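PDB 5J6Q: cell wall binding protein cwp8 from Peptoclostridium difficile, which probably anchors itself noncovalently to the bacterial cell wall through its three CWB2 modules, as a protein associated with the S-layer. Local coordinates for residues 401-409 with 444-455. Numbering follows the deposited sequence.
With SO4 (sulfate ion), chain E.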
loop_
_atom_site.group_PDB
_atom_site.type_symbol
_atom_site.label_atom_id
_atom_site.label_comp_id
_atom_site.label_asym_id
_atom_site.label_seq_id
_atom_site.Cartn_x
_atom_site.Cartn_y
_atom_site.Cartn_z
ATOM N N ARG A 401 -34.911 -18.508 18.830
ATOM C CA ARG A 401 -34.065 -17.343 19.114
ATOM C C ARG A 401 -34.436 -16.630 20.383
ATOM O O ARG A 401 -33.560 -16.133 21.108
ATOM C CB ARG A 401 -34.168 -16.352 17.950
ATOM C CG ARG A 401 -35.413 -15.496 18.065
ATOM C CD ARG A 401 -35.638 -14.725 16.815
ATOM N NE ARG A 401 -35.864 -15.648 15.729
ATOM C CZ ARG A 401 -35.892 -15.299 14.454
ATOM N NH1 ARG A 401 -36.139 -16.207 13.524
ATOM N NH2 ARG A 401 -35.664 -14.046 14.093
ATOM N N PHE A 402 -35.752 -16.566 20.647
ATOM C CA PHE A 402 -36.280 -15.896 21.817
ATOM C C PHE A 402 -35.746 -16.640 23.012
ATOM O O PHE A 402 -35.310 -16.033 23.983
ATOM C CB PHE A 402 -37.838 -15.910 21.822
ATOM C CG PHE A 402 -38.444 -15.391 20.528
ATOM C CD1 PHE A 402 -38.993 -16.265 19.600
ATOM C CD2 PHE A 402 -38.443 -14.028 20.233
ATOM C CE1 PHE A 402 -39.527 -15.789 18.395
ATOM C CE2 PHE A 402 -38.980 -13.562 19.035
ATOM C CZ PHE A 402 -39.518 -14.451 18.122
ATOM N N GLU A 403 -35.788 -17.973 22.926
ATOM C CA GLU A 403 -35.335 -18.826 24.015
ATOM C C GLU A 403 -33.820 -18.807 24.110
ATOM O O GLU A 403 -33.281 -18.786 25.213
ATOM C CB GLU A 403 -35.839 -20.259 23.805
ATOM C CG GLU A 403 -37.327 -20.380 24.074
ATOM C CD GLU A 403 -37.850 -21.769 23.796
ATOM O OE1 GLU A 403 -37.180 -22.753 24.188
ATOM O OE2 GLU A 403 -38.929 -21.875 23.181
ATOM N N THR A 404 -33.130 -18.819 22.974
ATOM C CA THR A 404 -31.692 -18.775 23.036
ATOM C C THR A 404 -31.231 -17.492 23.716
ATOM O O THR A 404 -30.323 -17.556 24.542
ATOM C CB THR A 404 -31.166 -18.973 21.647
ATOM O OG1 THR A 404 -31.567 -20.311 21.264
ATOM C CG2 THR A 404 -29.621 -18.775 21.559
ATOM N N SER A 405 -31.891 -16.348 23.462
ATOM C CA SER A 405 -31.409 -15.122 24.054
ATOM C C SER A 405 -31.513 -15.202 25.548
ATOM O O SER A 405 -30.585 -14.783 26.221
ATOM C CB SER A 405 -32.121 -13.893 23.474
ATOM O OG SER A 405 -33.430 -13.636 23.971
ATOM N N LEU A 406 -32.621 -15.769 26.101
ATOM C CA LEU A 406 -32.695 -15.896 27.577
ATOM C C LEU A 406 -31.552 -16.837 28.109
ATOM O O LEU A 406 -30.970 -16.586 29.156
ATOM C CB LEU A 406 -34.088 -16.431 27.977
ATOM C CG LEU A 406 -35.230 -15.604 27.385
ATOM C CD1 LEU A 406 -36.515 -16.447 27.269
ATOM C CD2 LEU A 406 -35.471 -14.399 28.267
ATOM N N GLU A 407 -31.226 -17.895 27.394
ATOM C CA GLU A 407 -30.112 -18.744 27.816
ATOM C C GLU A 407 -28.791 -17.942 27.830
ATOM O O GLU A 407 -28.027 -18.043 28.792
ATOM C CB GLU A 407 -29.987 -19.949 26.882
ATOM C CG GLU A 407 -31.199 -20.862 26.970
ATOM C CD GLU A 407 -31.445 -21.367 28.390
ATOM O OE1 GLU A 407 -32.618 -21.551 28.750
ATOM O OE2 GLU A 407 -30.464 -21.572 29.151
ATOM N N ILE A 408 -28.530 -17.114 26.761
ATOM C CA ILE A 408 -27.302 -16.289 26.721
ATOM C C ILE A 408 -27.353 -15.427 27.915
ATOM O O ILE A 408 -26.381 -15.275 28.673
ATOM C CB ILE A 408 -27.274 -15.362 25.457
ATOM C CG1 ILE A 408 -27.027 -16.173 24.201
ATOM C CG2 ILE A 408 -26.233 -14.288 25.611
ATOM C CD1 ILE A 408 -27.299 -15.307 22.912
ATOM N N ALA A 409 -28.526 -14.776 28.036
ATOM C CA ALA A 409 -28.792 -13.872 29.136
ATOM C C ALA A 409 -28.390 -14.507 30.481
ATOM O O ALA A 409 -27.740 -13.842 31.297
ATOM C CB ALA A 409 -30.261 -13.528 29.154
ATOM N N ILE A 444 -29.305 -8.795 25.987
ATOM C CA ILE A 444 -30.089 -8.335 24.896
ATOM C C ILE A 444 -31.148 -9.372 24.819
ATOM O O ILE A 444 -30.870 -10.498 24.413
ATOM C CB ILE A 444 -29.261 -8.281 23.576
ATOM C CG1 ILE A 444 -28.274 -7.082 23.589
ATOM C CG2 ILE A 444 -30.206 -8.191 22.408
ATOM C CD1 ILE A 444 -27.226 -7.215 22.440
ATOM N N ILE A 445 -32.367 -8.996 25.167
ATOM C CA ILE A 445 -33.432 -9.963 25.192
ATOM C C ILE A 445 -34.205 -9.779 23.937
ATOM O O ILE A 445 -34.582 -8.651 23.604
ATOM C CB ILE A 445 -34.274 -9.685 26.480
ATOM C CG1 ILE A 445 -33.375 -9.833 27.762
ATOM C CG2 ILE A 445 -35.464 -10.636 26.519
ATOM C CD1 ILE A 445 -32.705 -11.246 27.846
ATOM N N VAL A 446 -34.423 -10.853 23.247
ATOM C CA VAL A 446 -35.147 -10.878 22.000
ATOM C C VAL A 446 -36.561 -11.385 22.365
ATOM O O VAL A 446 -36.647 -12.410 23.047
ATOM C CB VAL A 446 -34.429 -11.848 21.076
ATOM C CG1 VAL A 446 -35.144 -11.957 19.733
ATOM C CG2 VAL A 446 -32.976 -11.425 20.876
ATOM N N THR A 447 -37.655 -10.707 21.883
ATOM C CA THR A 447 -39.003 -11.134 22.251
ATOM C C THR A 447 -39.964 -11.187 21.049
ATOM O O THR A 447 -39.770 -10.506 20.023
ATOM C CB THR A 447 -39.541 -10.187 23.360
ATOM O OG1 THR A 447 -40.783 -10.726 23.867
ATOM C CG2 THR A 447 -39.781 -8.758 22.840
ATOM N N GLY A 448 -40.994 -12.035 21.184
ATOM C CA GLY A 448 -41.996 -12.188 20.150
ATOM C C GLY A 448 -43.066 -11.186 20.482
ATOM O O GLY A 448 -42.809 -10.236 21.214
ATOM N N ASN A 449 -44.267 -11.401 19.967
ATOM C CA ASN A 449 -45.375 -10.477 20.198
ATOM C C ASN A 449 -45.681 -10.236 21.660
ATOM O O ASN A 449 -46.175 -9.169 22.012
ATOM C CB ASN A 449 -46.602 -10.984 19.484
ATOM C CG ASN A 449 -46.511 -10.594 18.049
ATOM O OD1 ASN A 449 -46.704 -11.429 17.157
ATOM N ND2 ASN A 449 -46.158 -9.343 17.750
ATOM N N GLU A 450 -45.387 -11.208 22.511
ATOM C CA GLU A 450 -45.616 -11.055 23.942
ATOM C C GLU A 450 -44.433 -11.591 24.754
ATOM O O GLU A 450 -43.898 -12.665 24.474
ATOM C CB GLU A 450 -46.922 -11.753 24.368
ATOM C CG GLU A 450 -46.938 -13.250 24.121
ATOM C CD GLU A 450 -48.256 -13.883 24.534
ATOM O OE1 GLU A 450 -48.238 -14.770 25.416
ATOM O OE2 GLU A 450 -49.305 -13.492 23.977
ATOM N N LEU A 451 -44.031 -10.819 25.761
ATOM C CA LEU A 451 -42.929 -11.137 26.661
ATOM C C LEU A 451 -43.162 -12.430 27.448
ATOM O O LEU A 451 -44.198 -12.587 28.088
ATOM C CB LEU A 451 -42.763 -9.959 27.631
ATOM C CG LEU A 451 -41.480 -9.957 28.447
ATOM C CD1 LEU A 451 -40.289 -9.653 27.561
ATOM C CD2 LEU A 451 -41.595 -8.903 29.526
ATOM N N ASP A 452 -42.193 -13.352 27.384
ATOM C CA ASP A 452 -42.224 -14.631 28.087
ATOM C C ASP A 452 -42.039 -14.405 29.590
ATOM O O ASP A 452 -41.415 -13.421 29.993
ATOM C CB ASP A 452 -41.107 -15.545 27.549
ATOM C CG ASP A 452 -41.128 -16.933 28.148
ATOM O OD1 ASP A 452 -40.371 -17.174 29.114
ATOM O OD2 ASP A 452 -41.899 -17.781 27.650
ATOM N N ALA A 453 -42.561 -15.321 30.414
ATOM C CA ALA A 453 -42.490 -15.208 31.867
ATOM C C ALA A 453 -41.057 -15.147 32.355
ATOM O O ALA A 453 -40.739 -14.344 33.230
ATOM C CB ALA A 453 -43.193 -16.392 32.509
ATOM N N ASN A 454 -40.188 -15.984 31.789
ATOM C CA ASN A 454 -38.786 -16.004 32.203
ATOM C C ASN A 454 -38.089 -14.712 31.818
ATOM O O ASN A 454 -37.171 -14.285 32.516
ATOM C CB ASN A 454 -38.069 -17.192 31.580
ATOM C CG ASN A 454 -38.596 -18.498 32.105
ATOM O OD1 ASN A 454 -38.203 -18.939 33.191
ATOM N ND2 ASN A 454 -39.508 -19.169 31.408
ATOM N N ALA A 455 -38.519 -14.079 30.718
ATOM C CA ALA A 455 -37.912 -12.819 30.302
ATOM C C ALA A 455 -38.231 -11.752 31.343
ATOM O O ALA A 455 -37.360 -10.976 31.726
ATOM C CB ALA A 455 -38.452 -12.404 28.944
HETATM S S SO4 E . -36.016 -19.530 15.039
HETATM O O1 SO4 E . -37.442 -19.950 15.096
HETATM O O2 SO4 E . -35.702 -18.886 13.766
HETATM O O3 SO4 E . -35.195 -20.698 15.136
HETATM O O4 SO4 E . -35.804 -18.617 16.167
#
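Ser405 on helix 401-410 meets the backbone of Val446 on strand 444-447, an outermost strand of the four-stranded parallel sheet in this toprim-like CWB2 module. The axes of 401-409 and 444-447 run nearly antiparallel (160°) and approach to 6.9 Å. Val446 N donates to Ser405 OG over 3.0 Å in an almost straight bond (169°), while the same hydroxyl gives its proton to Phe402 O. Chi1 of 78° sets OG between the backbone N and carbonyl carbon, where it serves both partners. Apolar contacts flank the Ser405-Val446 bond. Toward the helix C-terminus, Ala409 CB touches Ile445 CD1 at 3.6 Å, and Leu406 CD2 lies 3.7 Å from Ala455 CB. At the other end, the Phe402 ring meets Val446 O near its edge, and CE2 comes within 3.3 Å of Thr447 C. Arg401 CG sits over the centre of one face of that ring, and the Arg401 side chain crosses that of Val446 at about a right angle. The opposite edge of the strand pairs with strand 418-423, Ile445 and Thr447 both bonding to Val422. Asp452 caps helix 453-459, its OD1 accepting from Asn454 N above the carboxylate plane and from Asn454 ND2 on its syn lone pair. Arg401 bends at chi3 to hold a sulfate, probably from the crystallisation liquor: its backbone N and NE share sulfate O4, and NH1 reaches sulfate O2 at 2.7 Å.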